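Local coordinates for bacterial bifunctional deaminase-reductase C-terminal domain-containing protein (Corynebacterium diphtheriae, PDB 2P4G) that probably acts as an NADP-dependent 5-amino-6-(5-phosphoribosylamino)uracil reductase in riboflavin biosynthesis, at residues G24-T29 with F255-V260; E33-A38 with R70-A75; A48-V53 with N219-V224; V209-L214 with V242-S247. One frame throughout, in Å; residues are numbered along the deposited sequence.

Contact 1 joins the loop after helix 18-23 near the N terminus to strand 254-260 at the C-terminal end, and the other three contacts fall within the span it closes. Strand 35-43 follows, and contact 2 closes a short loop when helix 60-72 returns to it. Segment 48-53 lies inside that loop, but its partner 219-224 comes much later, so contact 3 crosses contact 2. Contact 3 also crosses contact 4, which links 209-214 to 242-247. Contacts 1, 2 and 4 meet on the same sheet: L26 touches R37, R257 pairs with E244, and strands 35-43 and 211-217 are neighbours. Contact 3 lies apart; like contacts 1 and 4 it touches the second subunit.

Contact 1 (G24-T29 with F255-V260); sequences GALPLT and FSRYKV
The guanidinium of R257 has L26 over one face, with CD2 3.6 Å above the plane and displaced toward the rim, while the carbonyl oxygens of G24 and A25 sit at its edge. Its two terminal nitrogens converge end-on upon a single acceptor: G24 O is 2.8 Å from R257 NH1 and 2.9 Å from R257 NH2. Both bonds lie in the carbonyl plane, but sharing one oxygen bends them, the NH1 bond to 143° at hydrogen. A third bond, from R257 NH2 to A25 O at 3.3 Å, is weak. A water also donates to A25 O, at a separation too short to be trusted in detail. Strand 254-260 is the penultimate strand at this end of the mixed sheet, held between 211-217 and 237-248, and R257 reaches from it to the residues that leave helix 18-23. The side chain runs straight to CD and then bends (chi3 74°), which turns the flat group toward the loop. NH1 also bonds to I21 O, so one cation gathers carbonyls from the last turn of helix 18-23 and the residues just after it, where the helix dipole would favour a positive charge. R257 NE forms a salt bridge with E244 of strand 237-248, which, with the carbonyl bonds, limits rotation of the guanidinium. L26 CG lies 3.7 Å from R257 NH1, a van der Waals approach.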
loop_
_atom_site.group_PDB
_atom_site.type_symbol
_atom_site.label_atom_id
_atom_site.label_comp_id
_atom_site.label_asym_id
_atom_site.label_seq_id
_atom_site.Cartn_x
_atom_site.Cartn_y
_atom_site.Cartn_z
ATOM N N GLY A 24 14.264 -17.264 -8.529
ATOM C CA GLY A 24 14.744 -16.867 -9.850
ATOM C C GLY A 24 15.240 -15.433 -9.943
ATOM O O GLY A 24 14.898 -14.609 -9.103
ATOM N N ALA A 25 16.019 -15.161 -10.993
ATOM C CA ALA A 25 16.688 -13.870 -11.216
ATOM C C ALA A 25 17.491 -13.407 -10.004
ATOM O O ALA A 25 17.405 -12.240 -9.595
ATOM C CB ALA A 25 15.677 -12.783 -11.658
ATOM N N LEU A 26 18.272 -14.327 -9.444
ATOM C CA LEU A 26 19.177 -14.026 -8.340
ATOM C C LEU A 26 20.640 -14.413 -8.670
ATOM O O LEU A 26 20.886 -15.249 -9.548
ATOM C CB LEU A 26 18.706 -14.740 -7.068
ATOM C CG LEU A 26 17.354 -14.293 -6.510
ATOM C CD1 LEU A 26 16.804 -15.307 -5.550
ATOM C CD2 LEU A 26 17.479 -12.942 -5.841
ATOM N N PRO A 27 21.616 -13.788 -7.983
ATOM C CA PRO A 27 23.019 -14.228 -8.052
ATOM C C PRO A 27 23.304 -15.486 -7.223
ATOM O O PRO A 27 22.371 -16.073 -6.666
ATOM C CB PRO A 27 23.798 -13.031 -7.480
ATOM C CG PRO A 27 22.787 -11.940 -7.249
ATOM C CD PRO A 27 21.465 -12.594 -7.134
ATOM N N LEU A 28 24.583 -15.869 -7.122
ATOM C CA LEU A 28 25.021 -17.057 -6.359
ATOM C C LEU A 28 24.886 -16.918 -4.832
ATOM O O LEU A 28 25.236 -17.835 -4.088
ATOM C CB LEU A 28 26.471 -17.395 -6.700
ATOM N N THR A 29 24.377 -15.772 -4.377
ATOM C CA THR A 29 24.019 -15.536 -2.966
ATOM C C THR A 29 23.098 -16.627 -2.382
ATOM O O THR A 29 23.037 -16.830 -1.163
ATOM C CB THR A 29 23.317 -14.149 -2.796
ATOM O OG1 THR A 29 21.991 -14.184 -3.361
ATOM C CG2 THR A 29 24.144 -13.037 -3.459
ATOM N N PHE A 255 1.944 -9.886 -6.794
ATOM C CA PHE A 255 3.058 -10.411 -6.071
ATOM C C PHE A 255 4.268 -9.660 -6.562
ATOM O O PHE A 255 4.482 -9.548 -7.768
ATOM C CB PHE A 255 3.219 -11.903 -6.321
ATOM C CG PHE A 255 2.008 -12.692 -5.981
ATOM C CD1 PHE A 255 1.707 -12.984 -4.659
ATOM C CD2 PHE A 255 1.154 -13.128 -6.963
ATOM C CE1 PHE A 255 0.602 -13.694 -4.342
ATOM C CE2 PHE A 255 0.039 -13.855 -6.639
ATOM C CZ PHE A 255 -0.241 -14.142 -5.329
ATOM N N SER A 256 5.059 -9.170 -5.611
ATOM C CA SER A 256 6.211 -8.333 -5.895
ATOM C C SER A 256 7.367 -8.801 -5.020
ATOM O O SER A 256 7.169 -9.150 -3.873
ATOM C CB SER A 256 5.893 -6.865 -5.594
ATOM O OG SER A 256 5.694 -6.675 -4.206
ATOM N N ARG A 257 8.561 -8.839 -5.595
ATOM C CA ARG A 257 9.763 -9.085 -4.863
ATOM C C ARG A 257 10.644 -7.869 -5.049
ATOM O O ARG A 257 10.948 -7.478 -6.206
ATOM C CB ARG A 257 10.490 -10.301 -5.411
ATOM C CG ARG A 257 11.612 -10.758 -4.492
ATOM C CD ARG A 257 12.325 -11.965 -5.038
ATOM N NE ARG A 257 13.170 -11.597 -6.147
ATOM C CZ ARG A 257 13.792 -12.469 -6.932
ATOM N NH1 ARG A 257 13.658 -13.765 -6.739
ATOM N NH2 ARG A 257 14.559 -12.019 -7.913
ATOM N N TYR A 258 11.058 -7.290 -3.919
ATOM C CA TYR A 258 11.976 -6.149 -3.880
ATOM C C TYR A 258 13.255 -6.471 -3.138
ATOM O O TYR A 258 13.248 -7.215 -2.157
ATOM C CB TYR A 258 11.360 -5.001 -3.106
ATOM C CG TYR A 258 10.103 -4.406 -3.681
ATOM C CD1 TYR A 258 10.165 -3.355 -4.614
ATOM C CD2 TYR A 258 8.843 -4.842 -3.252
ATOM C CE1 TYR A 258 9.000 -2.761 -5.121
ATOM C CE2 TYR A 258 7.665 -4.263 -3.762
ATOM C CZ TYR A 258 7.757 -3.218 -4.681
ATOM O OH TYR A 258 6.611 -2.658 -5.169
ATOM N N LYS A 259 14.331 -5.827 -3.565
ATOM C CA LYS A 259 15.589 -5.835 -2.841
ATOM C C LYS A 259 15.616 -4.607 -1.950
ATOM O O LYS A 259 15.388 -3.495 -2.421
ATOM C CB LYS A 259 16.756 -5.817 -3.831
ATOM C CG LYS A 259 18.138 -5.463 -3.257
ATOM C CD LYS A 259 18.647 -6.486 -2.245
ATOM C CE LYS A 259 20.162 -6.512 -2.188
ATOM N NZ LYS A 259 20.790 -6.818 -3.516
ATOM N N VAL A 260 15.916 -4.802 -0.670
ATOM C CA VAL A 260 15.985 -3.694 0.286
ATOM C C VAL A 260 17.339 -2.998 0.246
ATOM O O VAL A 260 18.359 -3.629 0.398
ATOM C CB VAL A 260 15.701 -4.169 1.715
ATOM C CG1 VAL A 260 15.914 -3.044 2.702
ATOM C CG2 VAL A 260 14.301 -4.715 1.803
HETATM O O HOH W 1 16.517 -9.920 -9.264
#

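Contact 2 (E33-A38 with R70-A75); sequences EPECRA and RGWADA. With EDO (1,2-ethanediol), chain G.
R37 and W72 are brought together by different first torsions: R37 CG is anti to its carbonyl carbon (chi1 -56°) and the chain then runs extended to NE, whereas W72 CG is anti to its backbone N (chi1 162°), which swings the indole toward strand 35-43. The arginine lies along one face of the ring. Its CD sits 4.3 Å from the centroid of the W72 six-membered ring, a CH-pi contact over the face, and its CZ is 4.3 Å from the centroid of the five-membered ring, an off-centre cation-pi contact. The planes are 40° apart, so the guanidinium tilts over the indole without stacking flat; its NE approaches W72 CZ2 to 3.6 Å. E35, two residues back on the same side of the strand, holds the arginine by a salt bridge in which R37 NE is 2.7 Å from E35 OE2, approached from above the carboxylate plane. E35 OE1 comes within 3.8 Å of W72 CZ2, the carboxylate standing almost perpendicular to the ring. R211 gives E35 a second cationic partner, while R37 NH1 bonds to V22 O and H213. Far from the indole, R70 NH1 and NH2 hold one oxygen of an ethanediol, probably from the crystallisation liquor. Helix 60-72, which carries W72, is the connecting helix of a beta-alpha-beta crossover from strand 35-43 to the parallel strand 75-79, with strand 190-195 lying between them.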
loop_
_atom_site.group_PDB
_atom_site.type_symbol
_atom_site.label_atom_id
_atom_site.label_comp_id
_atom_site.label_asym_id
_atom_site.label_seq_id
_atom_site.Cartn_x
_atom_site.Cartn_y
_atom_site.Cartn_z
ATOM N N GLU A 33 24.851 -18.176 0.854
ATOM C CA GLU A 33 24.981 -16.914 1.572
ATOM C C GLU A 33 23.811 -16.736 2.532
ATOM O O GLU A 33 22.662 -16.973 2.167
ATOM C CB GLU A 33 25.063 -15.729 0.606
ATOM N N PRO A 34 24.100 -16.311 3.771
ATOM C CA PRO A 34 22.986 -15.951 4.631
ATOM C C PRO A 34 22.098 -14.876 3.976
ATOM O O PRO A 34 22.579 -13.976 3.300
ATOM C CB PRO A 34 23.659 -15.419 5.904
ATOM C CG PRO A 34 25.102 -15.194 5.550
ATOM C CD PRO A 34 25.412 -16.105 4.418
ATOM N N GLU A 35 20.798 -15.015 4.150
ATOM C CA GLU A 35 19.856 -14.065 3.611
ATOM C C GLU A 35 18.633 -13.992 4.526
ATOM O O GLU A 35 18.205 -14.993 5.066
ATOM C CB GLU A 35 19.440 -14.457 2.196
ATOM C CG GLU A 35 18.780 -13.290 1.463
ATOM C CD GLU A 35 18.162 -13.652 0.137
ATOM O OE1 GLU A 35 18.503 -14.699 -0.454
ATOM O OE2 GLU A 35 17.315 -12.871 -0.310
ATOM N N CYS A 36 18.112 -12.785 4.719
ATOM C CA CYS A 36 16.848 -12.594 5.418
ATOM C C CYS A 36 15.824 -11.917 4.512
ATOM O O CYS A 36 16.115 -10.902 3.878
ATOM C CB CYS A 36 17.058 -11.734 6.659
ATOM S SG CYS A 36 15.557 -11.368 7.572
ATOM N N ARG A 37 14.632 -12.496 4.471
ATOM C CA ARG A 37 13.530 -11.991 3.682
ATOM C C ARG A 37 12.305 -11.827 4.549
ATOM O O ARG A 37 12.031 -12.653 5.415
ATOM C CB ARG A 37 13.179 -12.946 2.551
ATOM C CG ARG A 37 14.347 -13.247 1.681
ATOM C CD ARG A 37 13.877 -13.721 0.337
ATOM N NE ARG A 37 14.959 -14.226 -0.499
ATOM C CZ ARG A 37 14.752 -14.841 -1.652
ATOM N NH1 ARG A 37 13.514 -15.033 -2.097
ATOM N NH2 ARG A 37 15.781 -15.278 -2.351
ATOM N N ALA A 38 11.577 -10.751 4.300
ATOM C CA ALA A 38 10.297 -10.527 4.939
ATOM C C ALA A 38 9.222 -10.873 3.909
ATOM O O ALA A 38 9.382 -10.561 2.738
ATOM C CB ALA A 38 10.191 -9.088 5.395
ATOM N N ARG A 70 8.870 -20.747 2.721
ATOM C CA ARG A 70 9.183 -21.681 3.796
ATOM C C ARG A 70 10.105 -22.816 3.370
ATOM O O ARG A 70 10.947 -23.245 4.152
ATOM C CB ARG A 70 7.900 -22.252 4.420
ATOM C CG ARG A 70 7.202 -21.255 5.331
ATOM C CD ARG A 70 5.986 -21.859 6.024
ATOM N NE ARG A 70 5.581 -20.982 7.120
ATOM C CZ ARG A 70 4.912 -21.375 8.199
ATOM N NH1 ARG A 70 4.524 -22.633 8.341
ATOM N NH2 ARG A 70 4.639 -20.495 9.146
ATOM N N GLY A 71 9.951 -23.290 2.137
ATOM C CA GLY A 71 10.831 -24.295 1.586
ATOM C C GLY A 71 12.235 -23.793 1.335
ATOM O O GLY A 71 13.173 -24.583 1.288
ATOM N N TRP A 72 12.352 -22.488 1.134
ATOM C CA TRP A 72 13.630 -21.782 0.963
ATOM C C TRP A 72 14.321 -21.543 2.302
ATOM O O TRP A 72 15.539 -21.527 2.361
ATOM C CB TRP A 72 13.358 -20.429 0.263
ATOM C CG TRP A 72 14.424 -19.390 0.373
ATOM C CD1 TRP A 72 15.417 -19.143 -0.531
ATOM C CD2 TRP A 72 14.581 -18.419 1.419
ATOM N NE1 TRP A 72 16.195 -18.089 -0.105
ATOM C CE2 TRP A 72 15.701 -17.627 1.089
ATOM C CE3 TRP A 72 13.879 -18.137 2.607
ATOM C CZ2 TRP A 72 16.143 -16.580 1.906
ATOM C CZ3 TRP A 72 14.322 -17.117 3.420
ATOM C CH2 TRP A 72 15.447 -16.348 3.067
ATOM N N ALA A 73 13.521 -21.357 3.358
ATOM C CA ALA A 73 13.989 -20.889 4.657
ATOM C C ALA A 73 14.635 -21.987 5.497
ATOM O O ALA A 73 14.219 -23.145 5.466
ATOM C CB ALA A 73 12.795 -20.272 5.468
ATOM N N ASP A 74 15.630 -21.580 6.286
ATOM C CA ASP A 74 16.152 -22.382 7.382
ATOM C C ASP A 74 15.393 -22.118 8.671
ATOM O O ASP A 74 15.277 -23.003 9.534
ATOM C CB ASP A 74 17.617 -22.040 7.566
ATOM C CG ASP A 74 18.433 -22.388 6.347
ATOM O OD1 ASP A 74 18.222 -23.497 5.842
ATOM O OD2 ASP A 74 19.275 -21.578 5.896
ATOM N N ALA A 75 14.894 -20.889 8.809
ATOM C CA ALA A 75 14.065 -20.497 9.974
ATOM C C ALA A 75 12.987 -19.516 9.567
ATOM O O ALA A 75 13.120 -18.777 8.584
ATOM C CB ALA A 75 14.924 -19.875 11.069
HETATM C C1 EDO G . 1.582 -24.520 10.058
HETATM O O1 EDO G . 0.388 -24.950 9.397
HETATM C C2 EDO G . 1.775 -22.989 10.244
HETATM O O2 EDO G . 3.067 -22.621 10.883
#

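Contact 3 (A48-V53 with N219-V224); sequences ATLSGV and NIICPV
L50 and I221 form the tight part of this contact. I221 CD1 does most of the touching: it lies 3.7 Å from L50 CB, 3.7 Å from L50 CD1 and 3.3 Å from the backbone oxygen T49 O. With I221 CG1 anti to the carbonyl carbon (chi1 -59°), the delta methyl is carried off the strand and laid against the base of the leucine. L50 places CG anti to its backbone N, and its CD1 comes down alongside I221 CG1 at 3.9 Å. Beyond this pair the segments part. L50 opens a type I' turn to V53, closed by V53 N to L50 O at 3.1 Å, with L50 N bonded back to V53 O at 2.8 Å, and exposed S51 turns from the strand. E225 accepts from T49 OG1 and from the backbone N of S51 and G52, and S47 OG bonds to T49 O. Strand 219-222 continues the sheet antiparallel into the second subunit, where L50 packs on T238 of that subunit. The side-chain packing between the segments is apolar, with one methyl against a carbonyl oxygen and no directional bond, which is consistent with the polar bonds to E225 doing more than I221 to orient the turn.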
loop_
_atom_site.group_PDB
_atom_site.type_symbol
_atom_site.label_atom_id
_atom_site.label_comp_id
_atom_site.label_asym_id
_atom_site.label_seq_id
_atom_site.Cartn_x
_atom_site.Cartn_y
_atom_site.Cartn_z
ATOM N N ALA A 48 -2.352 -4.440 6.782
ATOM C CA ALA A 48 -1.928 -5.843 6.800
ATOM C C ALA A 48 -3.089 -6.798 7.122
ATOM O O ALA A 48 -2.976 -8.019 6.908
ATOM C CB ALA A 48 -0.778 -6.052 7.831
ATOM N N THR A 49 -4.175 -6.260 7.687
ATOM C CA THR A 49 -5.287 -7.083 8.128
ATOM C C THR A 49 -6.597 -6.580 7.576
ATOM O O THR A 49 -6.761 -5.401 7.300
ATOM C CB THR A 49 -5.417 -7.153 9.692
ATOM O OG1 THR A 49 -5.668 -5.850 10.229
ATOM C CG2 THR A 49 -4.176 -7.788 10.351
ATOM N N LEU A 50 -7.518 -7.524 7.428
ATOM C CA LEU A 50 -8.914 -7.272 7.144
ATOM C C LEU A 50 -9.667 -8.065 8.206
ATOM O O LEU A 50 -9.421 -9.251 8.389
ATOM C CB LEU A 50 -9.249 -7.765 5.738
ATOM C CG LEU A 50 -10.682 -7.706 5.225
ATOM C CD1 LEU A 50 -11.194 -6.296 5.334
ATOM C CD2 LEU A 50 -10.731 -8.215 3.766
ATOM N N SER A 51 -10.549 -7.398 8.934
ATOM C CA SER A 51 -11.204 -8.009 10.061
ATOM C C SER A 51 -10.180 -8.680 10.983
ATOM O O SER A 51 -10.375 -9.820 11.443
ATOM C CB SER A 51 -12.239 -9.023 9.582
ATOM O OG SER A 51 -13.287 -8.371 8.913
ATOM N N GLY A 52 -9.068 -7.984 11.208
ATOM C CA GLY A 52 -8.098 -8.415 12.193
ATOM C C GLY A 52 -7.149 -9.509 11.789
ATOM O O GLY A 52 -6.287 -9.886 12.582
ATOM N N VAL A 53 -7.275 -10.001 10.556
ATOM C CA VAL A 53 -6.430 -11.103 10.055
ATOM C C VAL A 53 -5.991 -10.851 8.613
ATOM O O VAL A 53 -6.626 -10.108 7.854
ATOM C CB VAL A 53 -7.162 -12.496 10.126
ATOM C CG1 VAL A 53 -7.272 -12.987 11.560
ATOM C CG2 VAL A 53 -8.550 -12.421 9.470
ATOM N N ASN A 219 -7.970 -5.031 -2.463
ATOM C CA ASN A 219 -8.958 -4.396 -1.602
ATOM C C ASN A 219 -8.508 -3.102 -0.935
ATOM O O ASN A 219 -7.322 -2.804 -0.840
ATOM C CB ASN A 219 -9.575 -5.388 -0.602
ATOM C CG ASN A 219 -8.577 -6.327 -0.011
ATOM O OD1 ASN A 219 -8.618 -7.546 -0.251
ATOM N ND2 ASN A 219 -7.659 -5.773 0.763
ATOM N N ILE A 220 -9.499 -2.304 -0.559
ATOM C CA ILE A 220 -9.307 -1.030 0.132
ATOM C C ILE A 220 -9.899 -1.191 1.507
ATOM O O ILE A 220 -11.005 -1.637 1.625
ATOM C CB ILE A 220 -10.078 0.100 -0.546
ATOM C CG1 ILE A 220 -9.523 0.342 -1.957
ATOM C CG2 ILE A 220 -10.077 1.334 0.340
ATOM C CD1 ILE A 220 -10.168 1.479 -2.701
ATOM N N ILE A 221 -9.142 -0.834 2.536
ATOM C CA ILE A 221 -9.579 -0.927 3.933
ATOM C C ILE A 221 -9.337 0.426 4.605
ATOM O O ILE A 221 -8.180 0.855 4.759
ATOM C CB ILE A 221 -8.807 -2.032 4.675
ATOM C CG1 ILE A 221 -9.028 -3.392 3.962
ATOM C CG2 ILE A 221 -9.241 -2.077 6.143
ATOM C CD1 ILE A 221 -8.073 -4.517 4.367
ATOM N N CYS A 222 -10.434 1.110 4.937
ATOM C CA CYS A 222 -10.421 2.391 5.651
ATOM C C CYS A 222 -11.294 2.307 6.886
ATOM O O CYS A 222 -12.467 1.959 6.783
ATOM C CB CYS A 222 -10.985 3.496 4.797
ATOM S SG CYS A 222 -10.044 3.746 3.367
ATOM N N PRO A 223 -10.745 2.662 8.056
ATOM C CA PRO A 223 -9.379 3.098 8.260
ATOM C C PRO A 223 -8.452 1.940 8.120
ATOM O O PRO A 223 -8.878 0.802 8.195
ATOM C CB PRO A 223 -9.389 3.604 9.711
ATOM C CG PRO A 223 -10.807 3.799 10.047
ATOM C CD PRO A 223 -11.504 2.715 9.311
ATOM N N VAL A 224 -7.181 2.222 7.912
ATOM C CA VAL A 224 -6.188 1.171 7.914
ATOM C C VAL A 224 -6.258 0.490 9.292
ATOM O O VAL A 224 -6.031 1.122 10.319
ATOM C CB VAL A 224 -4.783 1.728 7.601
ATOM C CG1 VAL A 224 -3.742 0.759 7.984
ATOM C CG2 VAL A 224 -4.668 2.064 6.142
#

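Contact 4 (V209-L214 with V242-S247); sequences VDRLHL and VLEMLS
R211 and E244 meet by charge, in a side-on, two-nitrogen grip. R211 NE is 2.8 Å from E244 OE1 along a nearly straight bond (158° at hydrogen) lying in the guanidinium plane, and R211 NH2 is 3.0 Å from E244 OE2, more bent and tilted from that plane. Each oxygen offers its syn lone pair. The two planes are still 34° apart, so the pair is twisted rather than coplanar. Extended from CG to NE, R211 turns only at its last torsion (chi4 76°), which sets the NE and NH2 edge against the carboxylate. Further charges tie the bridge into a network: E244 OE1 has a second cationic partner in R257, and R211 NH1 pairs with E35. Two anions beside R211 and two cations beside E244 would be expected to steady both ionised forms. Packing adds little beyond the salt bridge: R211 CD lies 3.5 Å from E244 OE1, and L26 packs on the arginine from the loop after helix 18-23. Backbone hydrogen bonding runs through the intervening strand 254-260, where Y258 bonds to L212, and R257 to both E244 and M245. This double pairing opposite one residue is a classic beta bulge, and it interrupts the regular pairing of the outermost strand 237-248 with 254-260 in the C-terminal beta hairpin.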
loop_
_atom_site.group_PDB
_atom_site.type_symbol
_atom_site.label_atom_id
_atom_site.label_comp_id
_atom_site.label_asym_id
_atom_site.label_seq_id
_atom_site.Cartn_x
_atom_site.Cartn_y
_atom_site.Cartn_z
ATOM N N VAL A 209 16.764 -6.909 6.787
ATOM C CA VAL A 209 15.936 -7.424 5.703
ATOM C C VAL A 209 16.644 -7.154 4.388
ATOM O O VAL A 209 16.957 -6.000 4.073
ATOM C CB VAL A 209 14.532 -6.778 5.734
ATOM C CG1 VAL A 209 13.654 -7.295 4.577
ATOM C CG2 VAL A 209 13.858 -7.054 7.101
ATOM N N ASP A 210 16.948 -8.220 3.652
ATOM C CA ASP A 210 17.631 -8.117 2.349
ATOM C C ASP A 210 16.650 -7.984 1.202
ATOM O O ASP A 210 16.929 -7.322 0.223
ATOM C CB ASP A 210 18.451 -9.371 2.081
ATOM C CG ASP A 210 19.472 -9.611 3.134
ATOM O OD1 ASP A 210 20.324 -8.724 3.276
ATOM O OD2 ASP A 210 19.419 -10.658 3.823
ATOM N N ARG A 211 15.529 -8.694 1.316
ATOM C CA ARG A 211 14.478 -8.722 0.292
ATOM C C ARG A 211 13.134 -8.799 0.961
ATOM O O ARG A 211 13.024 -9.320 2.065
ATOM C CB ARG A 211 14.568 -9.951 -0.607
ATOM C CG ARG A 211 15.465 -9.750 -1.721
ATOM C CD ARG A 211 15.495 -10.894 -2.698
ATOM N NE ARG A 211 16.508 -10.512 -3.668
ATOM C CZ ARG A 211 17.817 -10.578 -3.445
ATOM N NH1 ARG A 211 18.304 -11.113 -2.326
ATOM N NH2 ARG A 211 18.651 -10.160 -4.380
ATOM N N LEU A 212 12.131 -8.331 0.226
ATOM C CA LEU A 212 10.751 -8.324 0.649
ATOM C C LEU A 212 9.906 -8.989 -0.425
ATOM O O LEU A 212 10.014 -8.634 -1.590
ATOM C CB LEU A 212 10.305 -6.871 0.843
ATOM C CG LEU A 212 8.855 -6.559 1.182
ATOM C CD1 LEU A 212 8.428 -7.244 2.465
ATOM C CD2 LEU A 212 8.731 -5.054 1.263
ATOM N N HIS A 213 9.105 -9.972 -0.015
ATOM C CA HIS A 213 8.014 -10.470 -0.809
ATOM C C HIS A 213 6.743 -9.794 -0.321
ATOM O O HIS A 213 6.349 -9.991 0.813
ATOM C CB HIS A 213 7.885 -11.967 -0.643
ATOM C CG HIS A 213 9.018 -12.711 -1.235
ATOM N ND1 HIS A 213 8.993 -13.204 -2.520
ATOM C CD2 HIS A 213 10.238 -13.009 -0.735
ATOM C CE1 HIS A 213 10.150 -13.783 -2.783
ATOM N NE2 HIS A 213 10.917 -13.688 -1.710
ATOM N N LEU A 214 6.119 -8.994 -1.178
ATOM C CA LEU A 214 4.904 -8.269 -0.804
ATOM C C LEU A 214 3.818 -8.632 -1.792
ATOM O O LEU A 214 4.013 -8.547 -3.017
ATOM C CB LEU A 214 5.142 -6.761 -0.795
ATOM C CG LEU A 214 3.938 -5.869 -0.437
ATOM C CD1 LEU A 214 3.611 -5.969 1.033
ATOM C CD2 LEU A 214 4.218 -4.420 -0.839
ATOM N N VAL A 242 14.315 -1.883 -4.804
ATOM C CA VAL A 242 14.497 -2.228 -6.219
ATOM C C VAL A 242 13.532 -3.366 -6.493
ATOM O O VAL A 242 13.626 -4.427 -5.870
ATOM C CB VAL A 242 15.952 -2.647 -6.541
ATOM C CG1 VAL A 242 16.085 -3.241 -7.971
ATOM C CG2 VAL A 242 16.879 -1.459 -6.374
ATOM N N LEU A 243 12.572 -3.118 -7.377
ATOM C CA LEU A 243 11.639 -4.143 -7.818
ATOM C C LEU A 243 12.418 -5.164 -8.646
ATOM O O LEU A 243 13.102 -4.807 -9.594
ATOM C CB LEU A 243 10.500 -3.529 -8.644
ATOM C CG LEU A 243 9.402 -4.500 -9.103
ATOM C CD1 LEU A 243 8.663 -5.088 -7.905
ATOM C CD2 LEU A 243 8.432 -3.828 -10.114
ATOM N N GLU A 244 12.322 -6.426 -8.257
ATOM C CA GLU A 244 13.011 -7.507 -8.947
ATOM C C GLU A 244 12.076 -8.421 -9.737
ATOM O O GLU A 244 12.456 -8.942 -10.787
ATOM C CB GLU A 244 13.763 -8.343 -7.937
ATOM C CG GLU A 244 14.969 -7.689 -7.319
ATOM C CD GLU A 244 15.650 -8.605 -6.313
ATOM O OE1 GLU A 244 15.025 -9.588 -5.867
ATOM O OE2 GLU A 244 16.807 -8.340 -5.964
HETATM N N MSE A 245 10.876 -8.626 -9.213
HETATM C CA MSE A 245 9.918 -9.587 -9.746
HETATM C C MSE A 245 8.552 -8.987 -9.579
HETATM O O MSE A 245 8.252 -8.475 -8.526
HETATM C CB MSE A 245 9.901 -10.872 -8.923
HETATM C CG MSE A 245 11.141 -11.713 -8.955
HETATM SE SE MSE A 245 11.285 -12.722 -10.618
HETATM C CE MSE A 245 9.722 -13.828 -10.379
ATOM N N LEU A 246 7.719 -9.093 -10.596
ATOM C CA LEU A 246 6.341 -8.658 -10.513
ATOM C C LEU A 246 5.433 -9.654 -11.219
ATOM O O LEU A 246 5.694 -10.039 -12.349
ATOM C CB LEU A 246 6.179 -7.302 -11.171
ATOM C CG LEU A 246 4.776 -6.708 -11.183
ATOM C CD1 LEU A 246 4.320 -6.465 -9.748
ATOM C CD2 LEU A 246 4.796 -5.430 -12.020
ATOM N N SER A 247 4.341 -10.006 -10.561
ATOM C CA SER A 247 3.405 -10.982 -11.066
ATOM C C SER A 247 2.020 -10.755 -10.428
ATOM O O SER A 247 1.893 -9.992 -9.471
ATOM C CB SER A 247 3.951 -12.376 -10.732
ATOM O OG SER A 247 2.977 -13.362 -10.919
#